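Local coordinates for protein epsin 1 (Danio rerio, PDB 5LP0) that probably binds membranes rich in phosphatidylinositol 4,5-bisphosphate, alters their curvature and helps clathrin-coated invaginations to form in receptor-mediated endocytosis, at residues Glu9-Glu14 with Ser25-Glu30; Leu34-Val39 with Glu130-Ala135; Lys50-His55 with Gln92-Phe97; Tyr71-Gly76 with Thr120-Glu125; Tyr99-Arg102 with Asp106-Val109. All coordinates share one frame; numbering follows the deposited sequence.

The five contacts show how a small all-helical domain is held together by short local pairings. Contacts 1 and 3 carry Arg13 and Arg51 of the probable phosphoinositide site, which also includes Asn18 and His61; their centres are about 20 Å apart, yet Arg51 NH1 lies 3.1 Å from Arg13 O. Contacts 2 and 4, centres about 9 Å apart, lie away from that site and are joined by a probable hydrogen bond from Arg132 NH1 to Gly76 O (2.7 Å) and a salt bridge between Glu131 OE1 and Lys74 NZ (3.0 Å). Tyr71 of contact 4 packs against helix 25-34 of contact 1. Contact 5 adjoins contact 3 through Phe97 and Gly108.

Contact 1. Residues Glu9-Glu14 with Ser25-Glu30; sequences EIKVRE and SSLMSE
The ammonium nitrogen NZ of Lys11 donates to Glu30 OE1 at 2.6 Å, a short salt bridge that meets the oxygen nearly along its C-O axis. Lys11 runs extended from CB to CE and bends only at its last torsion (chi4 -58°), which turns NZ to the carboxylate; the two side chains cross at about a right angle. Leu27 packs next to this ion pair. Its two methyls divide the work: CD1 rests 3.9 Å from Lys11 CG, on the aliphatic part of the lysine, while CD2 sits 3.6 Å from Glu14 CG, so that the leucine is bracketed by residues three apart on helix 8-15. On another side of that helix, Glu9 OE2 accepts from Arg13 NH2 at 3.1 Å and from Arg13 NE at 3.2 Å, a side-on grip in the guanidinium plane that probably steadies the arginine. Val12 meanwhile faces helices 38-51 and 59-75. The pair is a nearly antiparallel helix crossing (148°), with one leucine packed beside a surface salt bridge. In this way helix 8-15, which carries Arg13 of the probable phosphoinositide site, packs on helix 25-34 in the all-helical ENTH fold.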
# COMPACT_ATOMS: atom_id res chain seq x y z
N GLU A 9 3.85 -12.74 -0.05
CA GLU A 9 2.78 -12.46 0.88
C GLU A 9 3.38 -12.11 2.23
O GLU A 9 2.95 -11.16 2.88
CB GLU A 9 1.81 -13.64 1.01
CG GLU A 9 0.74 -13.40 2.07
CD GLU A 9 -0.24 -14.54 2.22
OE1 GLU A 9 -0.19 -15.51 1.44
OE2 GLU A 9 -1.05 -14.47 3.16
N ILE A 10 4.38 -12.86 2.65
CA ILE A 10 5.05 -12.60 3.90
C ILE A 10 5.70 -11.20 3.91
O ILE A 10 5.61 -10.50 4.92
CB ILE A 10 6.06 -13.73 4.20
CG1 ILE A 10 5.26 -14.97 4.63
CG2 ILE A 10 7.03 -13.33 5.28
CD1 ILE A 10 6.04 -16.25 4.56
N LYS A 11 6.34 -10.80 2.81
CA LYS A 11 6.96 -9.48 2.76
C LYS A 11 5.91 -8.37 2.90
O LYS A 11 6.12 -7.37 3.59
CB LYS A 11 7.75 -9.32 1.45
CG LYS A 11 9.07 -10.07 1.47
CD LYS A 11 9.79 -9.98 0.14
CE LYS A 11 11.14 -10.70 0.15
NZ LYS A 11 12.05 -10.17 1.22
N VAL A 12 4.78 -8.52 2.23
CA VAL A 12 3.69 -7.55 2.38
C VAL A 12 3.19 -7.49 3.84
O VAL A 12 3.00 -6.39 4.40
CB VAL A 12 2.51 -7.89 1.46
CG1 VAL A 12 1.34 -6.99 1.78
CG2 VAL A 12 2.91 -7.76 0.00
N ARG A 13 3.04 -8.65 4.48
CA ARG A 13 2.58 -8.67 5.87
C ARG A 13 3.55 -7.91 6.76
O ARG A 13 3.15 -7.11 7.60
CB ARG A 13 2.43 -10.11 6.38
CG ARG A 13 1.22 -10.81 5.86
CD ARG A 13 1.22 -12.29 6.23
NE ARG A 13 -0.00 -12.92 5.75
CZ ARG A 13 -1.16 -12.93 6.41
NH1 ARG A 13 -1.25 -12.35 7.60
NH2 ARG A 13 -2.22 -13.53 5.87
N GLU A 14 4.83 -8.15 6.56
CA GLU A 14 5.86 -7.49 7.34
C GLU A 14 5.80 -5.98 7.14
O GLU A 14 5.92 -5.22 8.08
CB GLU A 14 7.23 -8.01 6.93
CG GLU A 14 8.37 -7.29 7.62
CD GLU A 14 8.41 -7.57 9.10
OE1 GLU A 14 8.08 -8.72 9.49
OE2 GLU A 14 8.76 -6.65 9.88
N SER A 25 11.97 1.10 3.51
CA SER A 25 12.12 1.44 2.10
C SER A 25 12.77 0.33 1.29
O SER A 25 12.46 0.12 0.13
CB SER A 25 12.98 2.69 1.95
OG SER A 25 14.35 2.35 2.04
N SER A 26 13.70 -0.39 1.90
CA SER A 26 14.36 -1.48 1.19
C SER A 26 13.38 -2.65 0.98
O SER A 26 13.38 -3.31 -0.07
CB SER A 26 15.61 -1.96 1.92
OG SER A 26 15.30 -2.47 3.20
N LEU A 27 12.53 -2.89 1.97
CA LEU A 27 11.54 -3.95 1.86
C LEU A 27 10.55 -3.54 0.79
O LEU A 27 10.17 -4.35 -0.07
CB LEU A 27 10.84 -4.18 3.19
CG LEU A 27 9.74 -5.25 3.21
CD1 LEU A 27 10.22 -6.57 2.63
CD2 LEU A 27 9.23 -5.46 4.65
N MET A 28 10.14 -2.28 0.81
CA MET A 28 9.18 -1.81 -0.17
C MET A 28 9.80 -1.95 -1.56
O MET A 28 9.11 -2.32 -2.50
CB MET A 28 8.68 -0.38 0.11
CG MET A 28 7.67 -0.26 1.31
SD MET A 28 6.77 1.32 1.40
CE MET A 28 8.14 2.40 1.77
N SER A 29 11.10 -1.69 -1.71
CA SER A 29 11.73 -1.83 -3.01
C SER A 29 11.71 -3.28 -3.48
O SER A 29 11.48 -3.55 -4.65
CB SER A 29 13.17 -1.31 -2.96
OG SER A 29 13.78 -1.42 -4.24
N GLU A 30 11.96 -4.22 -2.58
CA GLU A 30 11.86 -5.63 -2.92
C GLU A 30 10.46 -6.00 -3.44
O GLU A 30 10.32 -6.71 -4.44
CB GLU A 30 12.22 -6.50 -1.71
CG GLU A 30 13.67 -6.38 -1.28
CD GLU A 30 13.93 -7.00 0.09
OE1 GLU A 30 13.18 -7.91 0.49
OE2 GLU A 30 14.89 -6.58 0.76

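Contact 2. Residues Leu34-Val39 with Glu130-Ala135; sequences LTYNVV and EERIHA
Arg132 and Tyr36 reach for each other from opposite directions, and the arginine is the longer arm. From CB on helix 125-139 its chain leaves with CG anti to the backbone N (chi1 -177°) and stays extended to NE, which carries the guanidinium well clear of its own helix. Each nitrogen at the end then has a different neighbour. NE forms a long, weak ion pair with Glu78. NH1 donates to the carbonyl oxygen of Gly76, just past the end of helix 59-75, and this is the strongest polar bond of the side chain. NH2 meets Tyr36 OH at 3.0 Å, but the N-H points poorly at the oxygen (128°), so the bond is weak. The hydroxyl lies at the guanidinium edge, near its plane, and NH2 in turn lies at the edge of the phenol ring; the two planes are 54° apart, so the groups meet edge on rather than stacked.

Tyr36 belongs to a type I turn from Leu34 to Asn37 that joins helix 25-34 to helix 38-51. The turn is closed by the bond from Asn37 N to Leu34 O at 2.9 Å. Asn37 is the N-cap of the next helix, its OD1 accepting from Ala40 N, while Thr35 OG1 bonds to Ala32 O and Ser77 N. Because the guanidinium also serves other partners, Gly76 the strongest of them, the direct bond between the segments is probably a modest contribution; the Gly76 carbonyl helps to hold the guanidinium, and Glu78 offers a distant, weak counter-charge.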
# COMPACT_ATOMS: atom_id res chain seq x y z
N LEU A 34 9.11 -7.35 -7.16
CA LEU A 34 8.25 -8.53 -7.28
C LEU A 34 6.95 -8.25 -8.03
O LEU A 34 6.34 -9.16 -8.58
CB LEU A 34 7.97 -9.16 -5.91
CG LEU A 34 9.17 -9.90 -5.29
CD1 LEU A 34 8.91 -10.19 -3.84
CD2 LEU A 34 9.48 -11.19 -6.05
N THR A 35 6.47 -7.00 -8.03
CA THR A 35 5.25 -6.72 -8.80
C THR A 35 5.37 -6.94 -10.31
O THR A 35 4.35 -7.01 -10.99
CB THR A 35 4.67 -5.30 -8.57
OG1 THR A 35 5.57 -4.31 -9.07
CG2 THR A 35 4.36 -5.07 -7.07
N TYR A 36 6.60 -7.03 -10.82
CA TYR A 36 6.82 -7.38 -12.23
C TYR A 36 6.76 -8.88 -12.46
O TYR A 36 6.86 -9.31 -13.59
CB TYR A 36 8.16 -6.84 -12.72
CG TYR A 36 8.23 -5.34 -12.76
CD1 TYR A 36 8.67 -4.61 -11.67
CD2 TYR A 36 7.87 -4.67 -13.90
CE1 TYR A 36 8.74 -3.22 -11.73
CE2 TYR A 36 7.94 -3.30 -13.98
CZ TYR A 36 8.37 -2.60 -12.91
OH TYR A 36 8.40 -1.24 -13.06
N ASN A 37 6.65 -9.66 -11.40
CA ASN A 37 6.54 -11.11 -11.49
C ASN A 37 5.05 -11.43 -11.37
O ASN A 37 4.43 -11.16 -10.33
CB ASN A 37 7.35 -11.71 -10.34
CG ASN A 37 7.27 -13.22 -10.26
OD1 ASN A 37 6.19 -13.81 -10.26
ND2 ASN A 37 8.43 -13.85 -10.15
N VAL A 38 4.44 -11.92 -12.43
CA VAL A 38 2.98 -12.00 -12.49
C VAL A 38 2.37 -12.85 -11.34
O VAL A 38 1.33 -12.50 -10.73
CB VAL A 38 2.51 -12.48 -13.89
CG1 VAL A 38 2.87 -13.94 -14.10
CG2 VAL A 38 1.03 -12.28 -14.05
N VAL A 39 3.04 -13.94 -11.00
CA VAL A 39 2.61 -14.78 -9.88
C VAL A 39 2.68 -14.02 -8.53
O VAL A 39 1.71 -13.96 -7.74
CB VAL A 39 3.42 -16.10 -9.83
CG1 VAL A 39 3.06 -16.89 -8.58
CG2 VAL A 39 3.16 -16.93 -11.09
N GLU A 130 4.52 11.81 -13.58
CA GLU A 130 5.47 12.68 -12.88
C GLU A 130 6.01 12.01 -11.62
O GLU A 130 7.23 12.03 -11.30
CB GLU A 130 4.77 14.00 -12.52
CG GLU A 130 4.38 14.83 -13.74
CD GLU A 130 3.14 15.71 -13.55
OE1 GLU A 130 2.56 15.77 -12.44
OE2 GLU A 130 2.76 16.37 -14.54
N GLU A 131 5.07 11.40 -10.88
CA GLU A 131 5.39 10.76 -9.62
C GLU A 131 6.27 9.56 -9.92
O GLU A 131 7.17 9.27 -9.16
CB GLU A 131 4.14 10.31 -8.87
CG GLU A 131 3.28 11.47 -8.38
CD GLU A 131 3.83 12.19 -7.17
OE1 GLU A 131 4.78 11.68 -6.54
OE2 GLU A 131 3.28 13.28 -6.85
N ARG A 132 6.04 8.87 -11.03
CA ARG A 132 6.83 7.68 -11.35
C ARG A 132 8.28 8.03 -11.68
O ARG A 132 9.17 7.38 -11.22
CB ARG A 132 6.21 6.93 -12.51
CG ARG A 132 6.93 5.65 -12.87
CD ARG A 132 6.12 4.85 -13.86
NE ARG A 132 6.72 3.56 -14.16
CZ ARG A 132 6.57 2.48 -13.40
NH1 ARG A 132 5.88 2.54 -12.27
NH2 ARG A 132 7.14 1.36 -13.76
N ILE A 133 8.50 9.08 -12.46
CA ILE A 133 9.88 9.51 -12.72
C ILE A 133 10.60 9.82 -11.41
O ILE A 133 11.72 9.33 -11.17
CB ILE A 133 9.88 10.72 -13.62
CG1 ILE A 133 9.53 10.30 -15.05
CG2 ILE A 133 11.28 11.41 -13.61
CD1 ILE A 133 9.32 11.48 -16.01
N HIS A 134 9.96 10.63 -10.56
CA HIS A 134 10.61 10.96 -9.28
C HIS A 134 10.83 9.72 -8.40
O HIS A 134 11.88 9.54 -7.78
CB HIS A 134 9.78 12.01 -8.54
CG HIS A 134 10.36 12.40 -7.21
ND1 HIS A 134 11.31 13.39 -7.07
CD2 HIS A 134 10.13 11.92 -5.96
CE1 HIS A 134 11.63 13.52 -5.80
NE2 HIS A 134 10.94 12.63 -5.10
N ALA A 135 9.85 8.82 -8.37
CA ALA A 135 9.92 7.66 -7.49
C ALA A 135 11.01 6.69 -7.97
O ALA A 135 11.70 6.09 -7.16
CB ALA A 135 8.58 6.95 -7.45

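Contact 3. Residues Lys50-His55 with Gln92-Phe97; sequences KRLNDH and QTLKDF
Leu52 and Leu94 meet methyl to methyl, CD2 of the first 3.8 Å from CD1 of the second, with the two side chains crossing at about a right angle. The other methyl of Leu94, CD2, lies 3.5 Å from the carbonyl oxygen of Leu52, so the fork of this leucine straddles both the side chain and the backbone of its partner. Next along, Phe97 brings one corner of its ring to the loop. CE1 comes 3.6 Å from Asp54 O, which lies at the ring edge and in its plane; the same carbon is 4.0 Å from His55 CA.

Further out, a type I turn runs from Arg51 to Asp54, while residues 93-96 form a short 3-10 segment. Leu94 and Phe97 also pack on helix 108-122, and Leu52 on helix 59-75. Arg51 NH1 bonds to Thr16; Arg51 and His61 probably bind the phosphoinositide. Contact across the segments is thus largely apolar, with two backbone carbonyls lying against carbon: Leu52 O by a methyl and Asp54 O at the Phe97 edge, the latter probably mildly attractive. The carboxylate of Asp54, by contrast, bonds through OD1 to His61 ND1, and so may help to position that residue.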
# COMPACT_ATOMS: atom_id res chain seq x y z
N LYS A 50 -6.31 -7.01 1.48
CA LYS A 50 -6.74 -7.54 2.76
C LYS A 50 -6.37 -6.59 3.89
O LYS A 50 -7.20 -6.28 4.75
CB LYS A 50 -6.11 -8.90 3.02
CG LYS A 50 -6.74 -10.03 2.20
CD LYS A 50 -6.08 -11.38 2.48
CE LYS A 50 -6.65 -12.51 1.59
NZ LYS A 50 -5.86 -13.75 1.76
N ARG A 51 -5.14 -6.08 3.90
CA ARG A 51 -4.70 -5.19 4.97
C ARG A 51 -5.49 -3.88 4.91
O ARG A 51 -5.82 -3.30 5.94
CB ARG A 51 -3.19 -4.95 4.88
CG ARG A 51 -2.36 -6.20 5.29
CD ARG A 51 -2.28 -6.26 6.82
NE ARG A 51 -2.10 -7.57 7.47
CZ ARG A 51 -0.98 -7.98 8.07
NH1 ARG A 51 0.12 -7.25 8.03
NH2 ARG A 51 -0.93 -9.15 8.69
N LEU A 52 -5.85 -3.44 3.71
CA LEU A 52 -6.64 -2.23 3.52
C LEU A 52 -8.09 -2.38 3.98
O LEU A 52 -8.81 -1.38 4.08
CB LEU A 52 -6.63 -1.82 2.03
CG LEU A 52 -5.33 -1.20 1.51
CD1 LEU A 52 -5.40 -1.05 0.01
CD2 LEU A 52 -5.01 0.16 2.15
N ASN A 53 -8.49 -3.61 4.29
CA ASN A 53 -9.86 -3.94 4.70
C ASN A 53 -9.93 -4.38 6.17
O ASN A 53 -10.95 -4.91 6.61
CB ASN A 53 -10.36 -5.09 3.79
CG ASN A 53 -11.86 -5.29 3.85
OD1 ASN A 53 -12.63 -4.34 3.99
ND2 ASN A 53 -12.28 -6.55 3.73
N ASP A 54 -8.87 -4.14 6.93
CA ASP A 54 -8.88 -4.30 8.39
C ASP A 54 -9.47 -3.07 9.08
O ASP A 54 -9.73 -2.04 8.43
CB ASP A 54 -7.46 -4.61 8.88
CG ASP A 54 -7.05 -6.06 8.62
OD1 ASP A 54 -5.84 -6.35 8.70
OD2 ASP A 54 -7.94 -6.90 8.37
N HIS A 55 -9.69 -3.16 10.39
CA HIS A 55 -10.40 -2.13 11.12
C HIS A 55 -9.90 -2.04 12.54
O HIS A 55 -9.15 -2.89 13.03
CB HIS A 55 -11.89 -2.46 11.15
CG HIS A 55 -12.50 -2.60 9.79
ND1 HIS A 55 -12.95 -1.52 9.06
CD2 HIS A 55 -12.73 -3.69 9.02
CE1 HIS A 55 -13.43 -1.94 7.91
NE2 HIS A 55 -13.31 -3.25 7.86
N GLN A 92 -11.38 4.64 -1.73
CA GLN A 92 -12.32 5.71 -1.40
C GLN A 92 -13.03 5.48 -0.07
O GLN A 92 -13.25 6.41 0.69
CB GLN A 92 -13.36 5.87 -2.51
CG GLN A 92 -12.80 6.49 -3.75
CD GLN A 92 -13.79 6.51 -4.89
OE1 GLN A 92 -14.79 5.78 -4.88
NE2 GLN A 92 -13.53 7.35 -5.89
N THR A 93 -13.36 4.23 0.24
CA THR A 93 -14.08 3.92 1.46
C THR A 93 -13.27 4.34 2.67
O THR A 93 -13.84 4.63 3.73
CB THR A 93 -14.45 2.44 1.53
OG1 THR A 93 -15.31 2.23 2.63
CG2 THR A 93 -13.23 1.52 1.68
N LEU A 94 -11.95 4.38 2.53
CA LEU A 94 -11.07 4.68 3.65
C LEU A 94 -11.10 6.15 4.07
O LEU A 94 -10.62 6.50 5.15
CB LEU A 94 -9.65 4.24 3.34
CG LEU A 94 -9.53 2.74 3.04
CD1 LEU A 94 -8.07 2.38 2.67
CD2 LEU A 94 -10.02 1.88 4.19
N LYS A 95 -11.66 7.01 3.22
CA LYS A 95 -11.88 8.41 3.58
C LYS A 95 -12.94 8.50 4.68
O LYS A 95 -13.08 9.53 5.30
CB LYS A 95 -12.30 9.23 2.35
CG LYS A 95 -11.19 9.30 1.28
CD LYS A 95 -11.61 9.94 -0.03
CE LYS A 95 -12.01 11.38 0.19
NZ LYS A 95 -12.37 12.01 -1.10
N ASP A 96 -13.67 7.40 4.90
CA ASP A 96 -14.68 7.30 5.96
C ASP A 96 -14.24 6.49 7.16
O ASP A 96 -15.03 6.27 8.08
CB ASP A 96 -15.97 6.66 5.42
CG ASP A 96 -16.49 7.34 4.18
OD1 ASP A 96 -16.55 8.59 4.17
OD2 ASP A 96 -16.84 6.63 3.21
N PHE A 97 -13.00 6.03 7.17
CA PHE A 97 -12.50 5.14 8.21
C PHE A 97 -12.52 5.82 9.57
O PHE A 97 -12.07 6.95 9.69
CB PHE A 97 -11.09 4.68 7.86
CG PHE A 97 -10.50 3.68 8.81
CD1 PHE A 97 -10.54 2.33 8.51
CD2 PHE A 97 -9.88 4.08 9.99
CE1 PHE A 97 -9.99 1.41 9.35
CE2 PHE A 97 -9.33 3.13 10.83
CZ PHE A 97 -9.40 1.79 10.51

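Contact 4. Residues Tyr71-Gly76 with Thr120-Glu125; sequences YLIKTG and TLLKDE
Ile73 and Leu122 pack two helices of the ENTH domain's alpha-helical superhelix, joining the last turn of helix 59-75 to the end of helix 108-122. The apolar contacts come first. Ile73 CD1 touches Leu122 CD2 at 3.7 Å, the two chains crossing at about a right angle, while their CA atoms stay 8.5 Å apart; the contact is made by the ends of the side chains. Helix 78-86 supplies Cys84, which touches both residues. Lys74 contributes its hydrocarbon part, CE lying 3.7 Å from Leu121 CD2.

Ionic contacts take over at the lysine tip. Extended beyond CG, the chain carries NZ past Leu121 CD2 to salt bridges with Glu70 and with Glu131 of helix 125-139. One side chain thus packs on a leucine and pairs with two carboxylates, whose combined charge it probably offsets only in part.

Capping and turn bonds finish the segments. Asp124 is the N-cap of helix 125-139, its OD1 accepting from Arg127 N, and the bond from Asp124 N to Leu121 O closes the preceding turn. At the other helix end Thr75 OG1 donates to Tyr71 O at 2.6 Å, and this same hydroxyl oxygen sits 3.6 Å above the plane of the Tyr71 ring, over its centre.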
# COMPACT_ATOMS: atom_id res chain seq x y z
N TYR A 71 3.67 3.51 -2.70
CA TYR A 71 5.02 3.21 -3.16
C TYR A 71 4.99 2.28 -4.39
O TYR A 71 5.73 2.47 -5.35
CB TYR A 71 5.82 2.56 -2.04
CG TYR A 71 7.27 2.30 -2.41
CD1 TYR A 71 8.24 3.22 -2.13
CD2 TYR A 71 7.65 1.12 -3.03
CE1 TYR A 71 9.56 2.99 -2.43
CE2 TYR A 71 8.97 0.88 -3.37
CZ TYR A 71 9.92 1.83 -3.08
OH TYR A 71 11.23 1.61 -3.39
N LEU A 72 4.13 1.27 -4.38
CA LEU A 72 4.04 0.33 -5.50
C LEU A 72 3.41 0.95 -6.74
O LEU A 72 3.80 0.66 -7.87
CB LEU A 72 3.23 -0.89 -5.05
CG LEU A 72 3.80 -1.73 -3.92
CD1 LEU A 72 2.86 -2.92 -3.64
CD2 LEU A 72 5.22 -2.22 -4.20
N ILE A 73 2.43 1.83 -6.55
CA ILE A 73 1.84 2.58 -7.65
C ILE A 73 2.92 3.39 -8.37
O ILE A 73 2.96 3.42 -9.61
CB ILE A 73 0.75 3.53 -7.13
CG1 ILE A 73 -0.53 2.75 -6.79
CG2 ILE A 73 0.45 4.65 -8.11
CD1 ILE A 73 -1.46 3.48 -5.81
N LYS A 74 3.81 4.01 -7.61
CA LYS A 74 4.82 4.92 -8.17
C LYS A 74 6.09 4.21 -8.63
O LYS A 74 6.78 4.68 -9.53
CB LYS A 74 5.19 5.97 -7.14
CG LYS A 74 4.08 6.94 -6.78
CD LYS A 74 4.54 7.91 -5.72
CE LYS A 74 3.41 8.85 -5.37
NZ LYS A 74 3.84 9.87 -4.36
N THR A 75 6.39 3.05 -8.04
CA THR A 75 7.71 2.43 -8.19
C THR A 75 7.68 1.02 -8.81
O THR A 75 8.71 0.52 -9.28
CB THR A 75 8.40 2.32 -6.82
OG1 THR A 75 8.07 3.48 -6.01
CG2 THR A 75 9.88 2.24 -6.98
N GLY A 76 6.51 0.39 -8.78
CA GLY A 76 6.34 -0.97 -9.24
C GLY A 76 5.83 -1.04 -10.67
O GLY A 76 5.82 -0.04 -11.39
N THR A 120 -6.82 11.14 -4.92
CA THR A 120 -6.55 12.21 -5.90
C THR A 120 -5.39 11.84 -6.84
O THR A 120 -5.44 12.11 -8.04
CB THR A 120 -6.31 13.60 -5.28
OG1 THR A 120 -5.07 13.62 -4.58
CG2 THR A 120 -7.43 13.98 -4.34
N LEU A 121 -4.36 11.19 -6.29
CA LEU A 121 -3.27 10.70 -7.13
C LEU A 121 -3.75 9.70 -8.18
O LEU A 121 -3.43 9.83 -9.36
CB LEU A 121 -2.22 10.04 -6.26
CG LEU A 121 -1.14 9.29 -7.05
CD1 LEU A 121 -0.38 10.24 -7.99
CD2 LEU A 121 -0.24 8.65 -6.06
N LEU A 122 -4.51 8.69 -7.75
CA LEU A 122 -4.95 7.63 -8.65
C LEU A 122 -5.85 8.14 -9.78
O LEU A 122 -5.85 7.59 -10.88
CB LEU A 122 -5.66 6.51 -7.87
CG LEU A 122 -4.71 5.56 -7.15
CD1 LEU A 122 -5.46 4.72 -6.14
CD2 LEU A 122 -3.99 4.69 -8.18
N LYS A 123 -6.59 9.21 -9.52
CA LYS A 123 -7.50 9.75 -10.51
C LYS A 123 -6.81 10.62 -11.57
O LYS A 123 -7.46 11.05 -12.53
CB LYS A 123 -8.64 10.52 -9.83
CG LYS A 123 -9.61 9.61 -9.04
CD LYS A 123 -10.71 10.41 -8.35
CE LYS A 123 -11.71 9.51 -7.63
NZ LYS A 123 -12.70 10.33 -6.85
N ASP A 124 -5.51 10.86 -11.43
CA ASP A 124 -4.79 11.78 -12.31
C ASP A 124 -3.59 11.12 -12.99
O ASP A 124 -2.52 10.98 -12.39
CB ASP A 124 -4.33 13.00 -11.51
CG ASP A 124 -3.92 14.14 -12.39
OD1 ASP A 124 -3.21 13.89 -13.39
OD2 ASP A 124 -4.31 15.29 -12.10
N GLU A 125 -3.75 10.73 -14.26
CA GLU A 125 -2.72 9.95 -14.95
C GLU A 125 -1.45 10.76 -15.23
O GLU A 125 -0.34 10.20 -15.22
CB GLU A 125 -3.31 9.29 -16.20
CG GLU A 125 -4.58 8.49 -15.87
CD GLU A 125 -4.79 7.27 -16.75
OE1 GLU A 125 -3.80 6.64 -17.18
OE2 GLU A 125 -5.97 6.94 -17.01

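Contact 5. Residues Tyr99-Arg102 with Asp106-Val109; sequences YIDR and DQGV
A single backbone bridge pairs Ile100 with Asp106, their CA atoms 4.7 Å apart, where the loop turns back on itself before helix 108-122. Tyr99 O is held by two successive amides: Gly108 N donates in the carbonyl plane, on a lone pair, at 3.2 Å and 158°, while Gln107 N adds a weak bond at 3.1 Å and 120°.

Among the side chains, Asp106 uses both carboxylate oxygens. OD1 accepts from Val109 N at 3.1 Å, from above the carboxylate plane, which caps the start of the helix; it also accepts from a water that in turn accepts from Tyr99 N at 2.8 Å. OD2 forms a salt bridge with Arg112. Ile100 lays CD1 against Asp106 CG at 3.8 Å. Gln107 bends at chi2 (-69°) so that NE2 can reach Asp101 OD2, a straight but long and weak bond of 3.3 Å, while Asp101 OD1 turns to Lys105 N within the loop. The Tyr99 ring meets Gln107 CB at its edge, near its plane, and packs against Trp59. The loop is thus closed by backbone amides, one bridging water and the carboxylate of Asp106, whose charge, shared with Arg112, may also suit the helix start.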
# COMPACT_ATOMS: atom_id res chain seq x y z
N TYR A 99 -11.53 5.39 13.77
CA TYR A 99 -11.03 4.70 14.96
C TYR A 99 -10.54 5.65 16.03
O TYR A 99 -9.62 6.43 15.80
CB TYR A 99 -9.92 3.70 14.62
CG TYR A 99 -9.49 2.89 15.83
CD1 TYR A 99 -10.40 2.06 16.49
CD2 TYR A 99 -8.20 2.96 16.33
CE1 TYR A 99 -10.03 1.31 17.59
CE2 TYR A 99 -7.82 2.22 17.47
CZ TYR A 99 -8.74 1.39 18.06
OH TYR A 99 -8.36 0.66 19.16
N ILE A 100 -11.16 5.54 17.21
CA ILE A 100 -10.73 6.23 18.42
C ILE A 100 -10.05 5.17 19.28
O ILE A 100 -10.66 4.14 19.58
CB ILE A 100 -11.94 6.81 19.19
CG1 ILE A 100 -12.73 7.75 18.28
CG2 ILE A 100 -11.50 7.53 20.49
CD1 ILE A 100 -11.90 8.85 17.68
N ASP A 101 -8.79 5.39 19.65
CA ASP A 101 -8.11 4.42 20.49
C ASP A 101 -8.48 4.62 21.97
O ASP A 101 -9.28 5.49 22.32
CB ASP A 101 -6.59 4.41 20.25
CG ASP A 101 -5.87 5.62 20.79
OD1 ASP A 101 -6.43 6.34 21.65
OD2 ASP A 101 -4.71 5.84 20.35
N ARG A 102 -7.93 3.77 22.83
CA ARG A 102 -8.36 3.77 24.22
C ARG A 102 -7.88 5.00 24.99
O ARG A 102 -8.42 5.32 26.05
CB ARG A 102 -7.95 2.47 24.93
CG ARG A 102 -6.47 2.32 25.17
CD ARG A 102 -6.16 0.89 25.62
NE ARG A 102 -4.77 0.73 26.03
CZ ARG A 102 -4.21 -0.44 26.30
NH1 ARG A 102 -4.91 -1.57 26.20
NH2 ARG A 102 -2.93 -0.49 26.68
N ASP A 106 -7.70 10.17 18.00
CA ASP A 106 -8.30 9.84 16.71
C ASP A 106 -7.25 9.35 15.73
O ASP A 106 -6.67 10.12 14.99
CB ASP A 106 -9.05 11.06 16.14
CG ASP A 106 -9.98 10.69 14.98
OD1 ASP A 106 -9.77 9.61 14.38
OD2 ASP A 106 -10.88 11.48 14.63
N GLN A 107 -6.98 8.05 15.72
CA GLN A 107 -6.02 7.50 14.77
C GLN A 107 -6.62 7.45 13.37
O GLN A 107 -5.90 7.49 12.38
CB GLN A 107 -5.53 6.11 15.21
CG GLN A 107 -4.84 6.11 16.59
CD GLN A 107 -3.50 6.82 16.61
OE1 GLN A 107 -2.99 7.26 15.58
NE2 GLN A 107 -2.93 6.95 17.79
N GLY A 108 -7.94 7.38 13.30
CA GLY A 108 -8.63 7.35 12.03
C GLY A 108 -8.35 8.56 11.17
O GLY A 108 -8.30 8.44 9.94
N VAL A 109 -8.12 9.73 11.77
CA VAL A 109 -7.82 10.92 10.98
C VAL A 109 -6.62 10.72 10.03
O VAL A 109 -6.64 11.24 8.91
CB VAL A 109 -7.61 12.17 11.87
CG1 VAL A 109 -6.19 12.26 12.38
CG2 VAL A 109 -7.98 13.42 11.10
O HOH W 1 -11.89 8.15 13.78